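Side-chain contacts in 2-(acetamidomethylene)succinate hydrolase (Mesorhizobium loti, PDB 3KXP), which catalyses the last step of vitamin B6 degradation, hydrolysing (E)-2-(acetamidomethylene)succinate to succinic semialdehyde, acetate, ammonia and carbon dioxide: residues 53-56 against 57-60; 77-80 against 81-85; 122-125 against 126-130; 229-233 against 234-238; 245-248 against 249-252. One frame throughout, in Å; residues are numbered along the deposited sequence.

Contact 1 of 5, residues 53-56 against 57-60; sequences VDIG and RITL
Val53 and Leu60 face each other as an antiparallel hydrogen-bonded pair where a beta hairpin closes, with Val53 N to Leu60 O at 2.6 Å and Leu60 N returning a bond to Val53 O. Toward the turn follows the non-hydrogen-bonded pair Asp54 and Thr59, and beyond it Ile55 N donates to Ile58 O at 3.0 Å. The chain reverses through Gly56, whose positive phi of 91° would press a beta carbon against the carbonyl oxygen of Ile55.

The polar side chains work on one face of the hairpin. Asp54 bends its carboxylate toward the turn, and OD2 accepts from Gly56 N at 2.9 Å, the bond that defines an Asx turn; the donor reaches this oxygen on its anti side, 31° out of the carboxylate plane. A water donates to the same OD2 and also bonds Thr59 OG1 at 3.1 Å, so it bridges the two strands where their side chains do not bond directly.

Apolar contact occupies the other face. Ile55 CG1 stands between its backbone N and carbonyl carbon (chi1 64°), which sends CD1 alongside the Ile58 side chain, 3.8 Å from Ile58 CG2. The same methyl meets Leu60 CD1 at 4.0 Å, the two side chains crossing at a slant.

Arg57 leaves the turn to form a salt bridge through NE with Asp123. Its target lies on helix 117-131, against which Ile55 and Ile58 also pack, so the hairpin of strands 49-54 and 59-65 rests by its turn on that helix at one edge of the central sheet.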
loop_
_atom_site.group_PDB
_atom_site.type_symbol
_atom_site.label_atom_id
_atom_site.label_comp_id
_atom_site.label_asym_id
_atom_site.label_seq_id
_atom_site.Cartn_x
_atom_site.Cartn_y
_atom_site.Cartn_z
ATOM N N VAL A 53 28.497 12.204 -10.211
ATOM C CA VAL A 53 28.035 11.806 -11.525
ATOM C C VAL A 53 27.595 12.995 -12.343
ATOM O O VAL A 53 26.744 13.776 -11.922
ATOM C CB VAL A 53 26.854 10.833 -11.419
ATOM C CG1 VAL A 53 26.449 10.348 -12.809
ATOM C CG2 VAL A 53 27.237 9.660 -10.524
ATOM N N ASP A 54 28.190 13.127 -13.519
ATOM C CA ASP A 54 27.847 14.208 -14.425
ATOM C C ASP A 54 26.642 13.704 -15.205
ATOM O O ASP A 54 26.737 12.717 -15.927
ATOM C CB ASP A 54 29.024 14.490 -15.360
ATOM C CG ASP A 54 28.782 15.676 -16.279
ATOM O OD1 ASP A 54 29.746 16.096 -16.957
ATOM O OD2 ASP A 54 27.642 16.182 -16.333
ATOM N N ILE A 55 25.499 14.353 -15.025
ATOM C CA ILE A 55 24.290 13.947 -15.730
ATOM C C ILE A 55 23.929 15.002 -16.774
ATOM O O ILE A 55 22.791 15.075 -17.241
ATOM C CB ILE A 55 23.106 13.753 -14.757
ATOM C CG1 ILE A 55 22.745 15.086 -14.088
ATOM C CG2 ILE A 55 23.464 12.706 -13.714
ATOM C CD1 ILE A 55 21.447 15.047 -13.277
ATOM N N GLY A 56 24.917 15.821 -17.124
ATOM C CA GLY A 56 24.719 16.854 -18.122
ATOM C C GLY A 56 24.286 18.185 -17.551
ATOM O O GLY A 56 25.090 19.104 -17.411
ATOM N N ARG A 57 23.005 18.290 -17.221
ATOM C CA ARG A 57 22.451 19.520 -16.679
ATOM C C ARG A 57 23.143 19.934 -15.386
ATOM O O ARG A 57 23.092 21.099 -14.998
ATOM C CB ARG A 57 20.939 19.352 -16.454
ATOM C CG ARG A 57 20.544 18.012 -15.836
ATOM C CD ARG A 57 19.021 17.815 -15.746
ATOM N NE ARG A 57 18.398 18.660 -14.728
ATOM C CZ ARG A 57 17.757 19.794 -14.983
ATOM N NH1 ARG A 57 17.643 20.227 -16.229
ATOM N NH2 ARG A 57 17.235 20.500 -13.989
ATOM N N ILE A 58 23.809 18.984 -14.734
ATOM C CA ILE A 58 24.499 19.261 -13.477
ATOM C C ILE A 58 25.258 18.014 -13.033
ATOM O O ILE A 58 25.111 16.951 -13.631
ATOM C CB ILE A 58 23.480 19.671 -12.365
ATOM C CG1 ILE A 58 24.213 20.048 -11.079
ATOM C CG2 ILE A 58 22.513 18.523 -12.086
ATOM C CD1 ILE A 58 23.304 20.573 -9.983
ATOM N N THR A 59 26.079 18.152 -11.996
ATOM C CA THR A 59 26.832 17.024 -11.467
ATOM C C THR A 59 26.346 16.765 -10.045
ATOM O O THR A 59 26.243 17.693 -9.231
ATOM C CB THR A 59 28.355 17.317 -11.457
ATOM O OG1 THR A 59 28.806 17.529 -12.805
ATOM C CG2 THR A 59 29.134 16.144 -10.841
ATOM N N LEU A 60 26.046 15.501 -9.747
ATOM C CA LEU A 60 25.547 15.129 -8.429
ATOM C C LEU A 60 26.416 14.090 -7.753
ATOM O O LEU A 60 27.008 13.249 -8.420
ATOM C CB LEU A 60 24.126 14.573 -8.547
ATOM C CG LEU A 60 23.067 15.496 -9.148
ATOM C CD1 LEU A 60 21.755 14.739 -9.319
ATOM C CD2 LEU A 60 22.881 16.705 -8.252
HETATM O O HOH W 1 27.567 19.161 -15.088
#

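Contact 2 of 5, residues 77-80 against 81-85; sequences ITSN and SAVFE
The extended backbone of Asn80 swings at Ser81 into a 3-10 turn, whose first rung is a weak bond of 3.3 Å from Val83 N to Asn80 O. A second, shorter grip comes from the Asn80 side chain: its OD1 accepts from Ala82 N at 3.0 Å, with an N-H...O angle of 163°. The donor stands above the amide plane, 50° out of it, and does not follow a lone pair. With CG between the backbone N and the carbonyl carbon (chi1 80°), the Asn80 amide folds forward over the start of the turn, and OD1 also touches Ala82 CB. The Ala82 N-H requires an oxygen at this end of the amide, and ND2, at the other, is hydrogen-bonded to Ser218 OG. This is the loop of the alpha/beta hydrolase fold that leads from strand 70-74 to helix 85-89; Ile77, at its start, belongs to the chloride site. An alanine in place of Asn80 would probably leave Ala82 N and Ser218 OG without their shared partner and the entry to the turn less firmly fixed. On the other side of the chain Ser79 OG lies 3.5 Å from Val83 CG1, a polar atom against a methyl. Val83 straddles the Asn80 carbonyl oxygen, with CG1 at 3.6 Å and CG2 at 3.5 Å from that O, while CG2 also sits over the rim of one face of the Phe84 ring, 3.7 Å above its plane.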
loop_
_atom_site.group_PDB
_atom_site.type_symbol
_atom_site.label_atom_id
_atom_site.label_comp_id
_atom_site.label_asym_id
_atom_site.label_seq_id
_atom_site.Cartn_x
_atom_site.Cartn_y
_atom_site.Cartn_z
ATOM N N ILE A 77 15.222 18.594 2.978
ATOM C CA ILE A 77 15.973 19.851 2.912
ATOM C C ILE A 77 17.065 19.967 3.997
ATOM O O ILE A 77 16.869 19.563 5.147
ATOM C CB ILE A 77 15.019 21.054 2.996
ATOM C CG1 ILE A 77 15.715 22.315 2.479
ATOM C CG2 ILE A 77 14.572 21.268 4.430
ATOM C CD1 ILE A 77 14.751 23.470 2.230
ATOM N N THR A 78 18.210 20.512 3.594
ATOM C CA THR A 78 19.414 20.707 4.433
ATOM C C THR A 78 20.133 19.412 4.793
ATOM O O THR A 78 21.246 19.443 5.306
ATOM C CB THR A 78 19.144 21.473 5.765
ATOM O OG1 THR A 78 18.538 20.599 6.723
ATOM C CG2 THR A 78 18.255 22.673 5.530
ATOM N N SER A 79 19.505 18.276 4.511
ATOM C CA SER A 79 20.094 16.973 4.816
ATOM C C SER A 79 21.011 16.522 3.663
ATOM O O SER A 79 21.381 17.328 2.810
ATOM C CB SER A 79 18.958 15.962 5.039
ATOM O OG SER A 79 19.424 14.731 5.550
ATOM N N ASN A 80 21.376 15.242 3.642
ATOM C CA ASN A 80 22.236 14.695 2.591
ATOM C C ASN A 80 22.128 13.160 2.518
ATOM O O ASN A 80 21.642 12.514 3.443
ATOM C CB ASN A 80 23.696 15.131 2.816
ATOM C CG ASN A 80 24.403 14.305 3.871
ATOM O OD1 ASN A 80 24.982 13.268 3.566
ATOM N ND2 ASN A 80 24.346 14.753 5.120
ATOM N N SER A 81 22.603 12.594 1.412
ATOM C CA SER A 81 22.536 11.152 1.141
ATOM C C SER A 81 22.906 10.143 2.229
ATOM O O SER A 81 22.345 9.049 2.262
ATOM C CB SER A 81 23.352 10.826 -0.111
ATOM O OG SER A 81 24.728 11.108 0.082
ATOM N N ALA A 82 23.832 10.491 3.114
ATOM C CA ALA A 82 24.261 9.552 4.153
ATOM C C ALA A 82 23.189 9.035 5.113
ATOM O O ALA A 82 23.299 7.917 5.613
ATOM C CB ALA A 82 25.407 10.155 4.957
ATOM N N VAL A 83 22.160 9.831 5.380
ATOM C CA VAL A 83 21.123 9.405 6.310
ATOM C C VAL A 83 20.432 8.112 5.874
ATOM O O VAL A 83 19.749 7.472 6.674
ATOM C CB VAL A 83 20.051 10.501 6.500
ATOM C CG1 VAL A 83 20.725 11.819 6.868
ATOM C CG2 VAL A 83 19.212 10.653 5.229
ATOM N N PHE A 84 20.616 7.717 4.619
ATOM C CA PHE A 84 19.976 6.503 4.123
ATOM C C PHE A 84 20.809 5.226 4.184
ATOM O O PHE A 84 20.279 4.139 3.947
ATOM C CB PHE A 84 19.501 6.700 2.678
ATOM C CG PHE A 84 18.368 7.675 2.539
ATOM C CD1 PHE A 84 18.580 8.935 1.985
ATOM C CD2 PHE A 84 17.087 7.335 2.966
ATOM C CE1 PHE A 84 17.528 9.846 1.857
ATOM C CE2 PHE A 84 16.034 8.235 2.844
ATOM C CZ PHE A 84 16.254 9.494 2.288
ATOM N N GLU A 85 22.094 5.331 4.502
ATOM C CA GLU A 85 22.923 4.128 4.528
ATOM C C GLU A 85 22.362 3.003 5.403
ATOM O O GLU A 85 22.348 1.851 4.987
ATOM C CB GLU A 85 24.373 4.455 4.939
ATOM C CG GLU A 85 25.061 5.467 4.018
ATOM C CD GLU A 85 26.593 5.394 4.040
ATOM O OE1 GLU A 85 27.173 4.992 5.070
ATOM O OE2 GLU A 85 27.216 5.762 3.018
#

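Contact 3 of 5, residues 122-125 against 126-130; sequences DDIA and GLIRT
Ile124 and Ile128 share one rotamer, with CG1 anti to the carbonyl carbon (chi1 -61° and -64°), and this brings Ile128 CD1 up to Ile124 CG2 at 3.8 Å. The pair is an i to i+4 contact along helix 117-131 of the alpha/beta hydrolase fold, and the two side chains meet at a slant, the end of the later one against the short branch of the earlier. Ile128 CG1 lies still nearer the backbone, 3.1 Å from Ile124 O, the oxygen that accepts from Ile128 N. The ridge is buried: Ile128 leans on Leu72 of strand 70-74, as does Leu127, while Ile124 reaches Phe74 of the same strand and Asn147 and Ala151 of helix 143-154.

Four successive backbone bonds carry the helix through this stretch, from Gly126 N to Asp122 O at 2.9 Å through to Arg129 N on Ala125 O. Both aspartates turn their carboxylates to partners elsewhere: Asp122 to Lys154 and Tyr155, Asp123 to Arg103 and Arg57. These neighbouring charges probably keep both carboxylates ionised.

On another side of the helix the Arg129 chain runs out extended from CG to NE, its early carbons passing over Ala125 O. The Ala125 methyl sits under the rim of one guanidinium face, with CB 4.2 Å from Arg129 NH1, a light contact for an exposed group. At the far end Gly126 O takes two donors from one residue: Thr130 N at 2.8 Å, and Thr130 OG1 at 2.9 Å from above the carbonyl plane.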
loop_
_atom_site.group_PDB
_atom_site.type_symbol
_atom_site.label_atom_id
_atom_site.label_comp_id
_atom_site.label_asym_id
_atom_site.label_seq_id
_atom_site.Cartn_x
_atom_site.Cartn_y
_atom_site.Cartn_z
ATOM N N ASP A 122 13.749 17.206 -12.851
ATOM C CA ASP A 122 14.531 16.965 -14.052
ATOM C C ASP A 122 15.875 16.345 -13.676
ATOM O O ASP A 122 16.424 15.540 -14.437
ATOM C CB ASP A 122 14.745 18.263 -14.843
ATOM C CG ASP A 122 13.443 18.828 -15.411
ATOM O OD1 ASP A 122 12.494 18.045 -15.641
ATOM O OD2 ASP A 122 13.372 20.055 -15.639
ATOM N N ASP A 123 16.404 16.704 -12.506
ATOM C CA ASP A 123 17.674 16.130 -12.062
ATOM C C ASP A 123 17.542 14.623 -11.930
ATOM O O ASP A 123 18.462 13.883 -12.267
ATOM C CB ASP A 123 18.098 16.692 -10.704
ATOM C CG ASP A 123 18.736 18.055 -10.806
ATOM O OD1 ASP A 123 18.915 18.694 -9.749
ATOM O OD2 ASP A 123 19.064 18.488 -11.930
ATOM N N ILE A 124 16.392 14.178 -11.431
ATOM C CA ILE A 124 16.131 12.753 -11.231
ATOM C C ILE A 124 16.059 12.001 -12.558
ATOM O O ILE A 124 16.646 10.934 -12.703
ATOM C CB ILE A 124 14.815 12.547 -10.421
ATOM C CG1 ILE A 124 14.976 13.200 -9.043
ATOM C CG2 ILE A 124 14.491 11.053 -10.285
ATOM C CD1 ILE A 124 13.778 13.067 -8.134
ATOM N N ALA A 125 15.336 12.558 -13.521
ATOM C CA ALA A 125 15.224 11.937 -14.835
ATOM C C ALA A 125 16.625 11.835 -15.438
ATOM O O ALA A 125 17.036 10.776 -15.921
ATOM C CB ALA A 125 14.335 12.778 -15.730
ATOM N N GLY A 126 17.357 12.948 -15.399
ATOM C CA GLY A 126 18.702 12.965 -15.937
ATOM C C GLY A 126 19.565 11.869 -15.344
ATOM O O GLY A 126 20.273 11.171 -16.061
ATOM N N LEU A 127 19.488 11.704 -14.028
ATOM C CA LEU A 127 20.278 10.704 -13.321
ATOM C C LEU A 127 19.852 9.274 -13.669
ATOM O O LEU A 127 20.689 8.379 -13.809
ATOM C CB LEU A 127 20.173 10.965 -11.813
ATOM C CG LEU A 127 21.041 10.202 -10.812
ATOM C CD1 LEU A 127 20.471 8.829 -10.625
ATOM C CD2 LEU A 127 22.486 10.145 -11.278
ATOM N N ILE A 128 18.554 9.049 -13.815
ATOM C CA ILE A 128 18.093 7.720 -14.168
ATOM C C ILE A 128 18.601 7.387 -15.573
ATOM O O ILE A 128 19.089 6.285 -15.816
ATOM C CB ILE A 128 16.551 7.632 -14.104
ATOM C CG1 ILE A 128 16.089 7.852 -12.658
ATOM C CG2 ILE A 128 16.079 6.257 -14.584
ATOM C CD1 ILE A 128 14.604 8.008 -12.505
ATOM N N ARG A 129 18.502 8.345 -16.491
ATOM C CA ARG A 129 18.980 8.141 -17.861
ATOM C C ARG A 129 20.488 7.899 -17.886
ATOM O O ARG A 129 20.964 6.980 -18.550
ATOM C CB ARG A 129 18.671 9.362 -18.729
ATOM C CG ARG A 129 17.241 9.447 -19.193
ATOM C CD ARG A 129 16.900 10.872 -19.561
ATOM N NE ARG A 129 15.518 11.013 -19.999
ATOM C CZ ARG A 129 14.882 12.176 -20.078
ATOM N NH1 ARG A 129 15.511 13.294 -19.740
ATOM N NH2 ARG A 129 13.626 12.224 -20.506
ATOM N N THR A 130 21.232 8.727 -17.156
ATOM C CA THR A 130 22.684 8.612 -17.108
ATOM C C THR A 130 23.145 7.294 -16.501
ATOM O O THR A 130 24.154 6.734 -16.924
ATOM C CB THR A 130 23.304 9.776 -16.318
ATOM O OG1 THR A 130 22.975 11.009 -16.967
ATOM C CG2 THR A 130 24.821 9.638 -16.247
#

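Contact 4 of 5, residues 229-233 against 234-238; sequences PLASS and AAMAQ
Ser232 and Ala235 form a helix cap, placed where the chain leaves strand 226-229 of the small two-stranded sheet and enters helix 233-242. Ser232 OG accepts from Ala235 N at 3.1 Å, and the N-H...O angle of 164° makes the bond nearly straight. The same hydroxyl rests 3.5 Å from Ala235 CB, so the alanine methyl packs beside the cap. Ser232 is thus the N-cap residue, its side chain serving an amide of the first turn that lacks the usual i-4 helical acceptor. Its own carbonyl takes over one residue later: Met236 N donates to Ser232 O at 3.0 Å, and Ala237 N continues the pattern to Ser233 O. An alanine at Ser232 would probably leave Ala235 N without its capping acceptor and the first turn more liable to fray. Met236, present as selenomethionine, folds back over this first turn. The bend at chi2 (-48°) brings SE to 4.0 Å from Ala231 CB, and the one at chi3 (96°) turns CE to 3.5 Å from Ser232 O. The residue before the cap and the fourth after it therefore touch across the helix start through apolar groups. Beyond them, Met236 also packs against His105 and Asn184, and against Ile77 of the chloride site. One turn on, Gln238 is held by Thr113 and by the carbonyl of Glu112, and its NE2 makes a weak bond of 3.3 Å to Ala234 O.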
loop_
_atom_site.group_PDB
_atom_site.type_symbol
_atom_site.label_atom_id
_atom_site.label_comp_id
_atom_site.label_asym_id
_atom_site.label_seq_id
_atom_site.Cartn_x
_atom_site.Cartn_y
_atom_site.Cartn_z
ATOM N N PRO A 229 28.086 23.749 7.466
ATOM C CA PRO A 229 27.199 22.919 6.640
ATOM C C PRO A 229 27.688 22.837 5.190
ATOM O O PRO A 229 28.208 23.806 4.652
ATOM C CB PRO A 229 25.861 23.661 6.706
ATOM C CG PRO A 229 25.945 24.449 7.975
ATOM C CD PRO A 229 27.361 24.908 8.018
ATOM N N LEU A 230 27.523 21.682 4.560
ATOM C CA LEU A 230 27.905 21.539 3.161
ATOM C C LEU A 230 26.842 22.248 2.314
ATOM O O LEU A 230 27.151 22.876 1.303
ATOM C CB LEU A 230 27.978 20.058 2.773
ATOM C CG LEU A 230 29.279 19.360 3.170
ATOM C CD1 LEU A 230 29.202 17.871 2.871
ATOM C CD2 LEU A 230 30.431 20.010 2.405
ATOM N N ALA A 231 25.591 22.153 2.751
ATOM C CA ALA A 231 24.471 22.776 2.048
ATOM C C ALA A 231 24.649 24.282 1.911
ATOM O O ALA A 231 25.036 24.959 2.863
ATOM C CB ALA A 231 23.161 22.485 2.787
ATOM N N SER A 232 24.364 24.798 0.720
ATOM C CA SER A 232 24.455 26.227 0.452
ATOM C C SER A 232 23.253 26.936 1.074
ATOM O O SER A 232 22.112 26.505 0.877
ATOM C CB SER A 232 24.458 26.474 -1.058
ATOM O OG SER A 232 23.846 27.714 -1.360
ATOM N N SER A 233 23.497 28.023 1.808
ATOM C CA SER A 233 22.406 28.757 2.449
ATOM C C SER A 233 21.425 29.356 1.434
ATOM O O SER A 233 20.216 29.342 1.647
ATOM C CB SER A 233 22.958 29.863 3.366
ATOM O OG SER A 233 23.588 30.897 2.630
ATOM N N ALA A 234 21.942 29.878 0.328
ATOM C CA ALA A 234 21.073 30.457 -0.692
ATOM C C ALA A 234 20.207 29.358 -1.298
ATOM O O ALA A 234 19.025 29.576 -1.567
ATOM C CB ALA A 234 21.902 31.131 -1.782
ATOM N N ALA A 235 20.800 28.185 -1.514
ATOM C CA ALA A 235 20.076 27.046 -2.085
ATOM C C ALA A 235 18.916 26.643 -1.161
ATOM O O ALA A 235 17.808 26.348 -1.625
ATOM C CB ALA A 235 21.034 25.850 -2.292
HETATM N N MSE A 236 19.181 26.638 0.144
HETATM C CA MSE A 236 18.164 26.291 1.136
HETATM C C MSE A 236 16.994 27.274 1.122
HETATM O O MSE A 236 15.833 26.867 1.079
HETATM C CB MSE A 236 18.770 26.265 2.544
HETATM C CG MSE A 236 19.887 25.264 2.718
HETATM SE SE MSE A 236 19.402 23.528 2.007
HETATM C CE MSE A 236 20.201 23.669 0.239
ATOM N N ALA A 237 17.312 28.565 1.170
ATOM C CA ALA A 237 16.295 29.609 1.177
ATOM C C ALA A 237 15.401 29.488 -0.045
ATOM O O ALA A 237 14.185 29.606 0.055
ATOM C CB ALA A 237 16.951 30.993 1.217
ATOM N N GLN A 238 16.005 29.244 -1.200
ATOM C CA GLN A 238 15.229 29.110 -2.425
ATOM C C GLN A 238 14.431 27.814 -2.436
ATOM O O GLN A 238 13.293 27.790 -2.905
ATOM C CB GLN A 238 16.147 29.169 -3.645
ATOM C CG GLN A 238 16.845 30.506 -3.799
ATOM C CD GLN A 238 17.765 30.539 -4.994
ATOM O OE1 GLN A 238 17.317 30.468 -6.142
ATOM N NE2 GLN A 238 19.064 30.637 -4.733
#

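Contact 5 of 5, residues 245-248 against 249-252; sequences SDLV and PAYR
Leu247 sets its forked end, the first bump, into the angle between the Ala250 methyl and the Tyr251 ring edge, one branch to each. CD1 lies on the Ala250 methyl, 3.9 Å from CB, while CD2 comes to the edge of the Tyr251 ring, close to its plane, at 3.8 Å from CE1. With CG anti to the backbone N (chi1 -163°), the fork reaches toward the helix although its root starts away from it. Phe167 and helix 143-154 close round the same leucine, and Tyr251 turns its OH to the carbonyl of Phe167.

The proline ring is the second bump. Pro249 CD lies a tight 3.3 Å from Val248 CB, as neighbours along the chain, and 3.6 Å from Asp246 OD2, which meets the same edge of the ring; the aspartate and proline side chains cross at about a right angle. Farther along, the Arg252 chain bends back to bring one guanidinium face over Pro249 CA.

At the start of helix 248-253, Asp246 OD1 accepts from Val248 N at 3.1 Å, approached from above the carboxylate plane. A water accepts from Ala250 N at 2.9 Å and donates to Asp246 O, linking the incoming loop to the first turn. Pro249 has no N-H to satisfy; of the amides before and after it, Val248 N is taken by the carboxylate and Ala250 N by the water. The negative charge of Asp246 at this amino end would probably be stabilised by the helix dipole.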
loop_
_atom_site.group_PDB
_atom_site.type_symbol
_atom_site.label_atom_id
_atom_site.label_comp_id
_atom_site.label_asym_id
_atom_site.label_seq_id
_atom_site.Cartn_x
_atom_site.Cartn_y
_atom_site.Cartn_z
ATOM N N SER A 245 4.878 25.500 -3.398
ATOM C CA SER A 245 4.112 25.346 -4.629
ATOM C C SER A 245 3.062 24.239 -4.570
ATOM O O SER A 245 3.192 23.270 -3.819
ATOM C CB SER A 245 5.053 25.129 -5.822
ATOM O OG SER A 245 5.867 23.988 -5.629
ATOM N N ASP A 246 2.019 24.417 -5.370
ATOM C CA ASP A 246 0.909 23.483 -5.445
ATOM C C ASP A 246 1.387 22.112 -5.912
ATOM O O ASP A 246 1.915 21.966 -7.011
ATOM C CB ASP A 246 -0.161 24.044 -6.395
ATOM C CG ASP A 246 -1.445 23.231 -6.389
ATOM O OD1 ASP A 246 -1.641 22.410 -5.465
ATOM O OD2 ASP A 246 -2.268 23.428 -7.307
ATOM N N LEU A 247 1.186 21.109 -5.061
ATOM C CA LEU A 247 1.599 19.745 -5.349
ATOM C C LEU A 247 0.435 18.862 -5.818
ATOM O O LEU A 247 0.625 17.681 -6.120
ATOM C CB LEU A 247 2.246 19.145 -4.092
ATOM C CG LEU A 247 3.108 17.895 -4.274
ATOM C CD1 LEU A 247 4.179 18.154 -5.332
ATOM C CD2 LEU A 247 3.741 17.518 -2.943
ATOM N N VAL A 248 -0.762 19.441 -5.888
ATOM C CA VAL A 248 -1.961 18.711 -6.303
ATOM C C VAL A 248 -1.839 18.073 -7.692
ATOM O O VAL A 248 -2.132 16.888 -7.863
ATOM C CB VAL A 248 -3.214 19.635 -6.256
ATOM C CG1 VAL A 248 -4.419 18.940 -6.877
ATOM C CG2 VAL A 248 -3.523 20.003 -4.818
ATOM N N PRO A 249 -1.409 18.847 -8.705
ATOM C CA PRO A 249 -1.270 18.286 -10.060
ATOM C C PRO A 249 -0.393 17.034 -10.092
ATOM O O PRO A 249 -0.719 16.051 -10.758
ATOM C CB PRO A 249 -0.655 19.440 -10.845
ATOM C CG PRO A 249 -1.250 20.648 -10.173
ATOM C CD PRO A 249 -1.124 20.294 -8.702
ATOM N N ALA A 250 0.718 17.070 -9.357
ATOM C CA ALA A 250 1.639 15.940 -9.302
ATOM C C ALA A 250 0.999 14.680 -8.702
ATOM O O ALA A 250 1.193 13.582 -9.217
ATOM C CB ALA A 250 2.883 16.322 -8.518
ATOM N N TYR A 251 0.254 14.816 -7.613
ATOM C CA TYR A 251 -0.386 13.634 -7.042
ATOM C C TYR A 251 -1.593 13.223 -7.877
ATOM O O TYR A 251 -1.884 12.042 -8.021
ATOM C CB TYR A 251 -0.821 13.875 -5.594
ATOM C CG TYR A 251 0.234 13.525 -4.567
ATOM C CD1 TYR A 251 1.320 14.365 -4.332
ATOM C CD2 TYR A 251 0.125 12.362 -3.805
ATOM C CE1 TYR A 251 2.270 14.060 -3.352
ATOM C CE2 TYR A 251 1.065 12.048 -2.826
ATOM C CZ TYR A 251 2.132 12.903 -2.602
ATOM O OH TYR A 251 3.034 12.616 -1.602
ATOM N N ARG A 252 -2.291 14.202 -8.432
ATOM C CA ARG A 252 -3.452 13.917 -9.261
ATOM C C ARG A 252 -3.083 13.196 -10.566
ATOM O O ARG A 252 -3.804 12.306 -11.018
ATOM C CB ARG A 252 -4.172 15.220 -9.607
ATOM C CG ARG A 252 -5.382 15.050 -10.523
ATOM C CD ARG A 252 -5.758 16.389 -11.139
ATOM N NE ARG A 252 -4.653 16.882 -11.955
ATOM C CZ ARG A 252 -4.399 18.166 -12.185
ATOM N NH1 ARG A 252 -5.179 19.104 -11.657
ATOM N NH2 ARG A 252 -3.355 18.512 -12.932
HETATM O O HOH W 2 2.430 19.388 -8.817
#

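Overall arrangement
Contacts 1 and 3 meet directly, their centres 9 Å apart: Arg57 NE of the hairpin is 2.9 Å from Asp123 OD2 of the helix, and Ile55 CD1 lies 3.4 Å from Asp123 O. Contacts 2 and 4 also touch, with Thr78 N 3.6 Å from Met236 SE, which places the first turn of helix 233-242 beside the loop that carries Ile77 of the chloride site. Contact 5 stands apart, about 9 Å from contact 4 between nearest atoms. Around the probable catalytic residues, the side chain of Ser79 in contact 2 is about 8 Å from that of Ser142, the inferred nucleophile, and Tyr251 in contact 5 about 9 Å from Asp166.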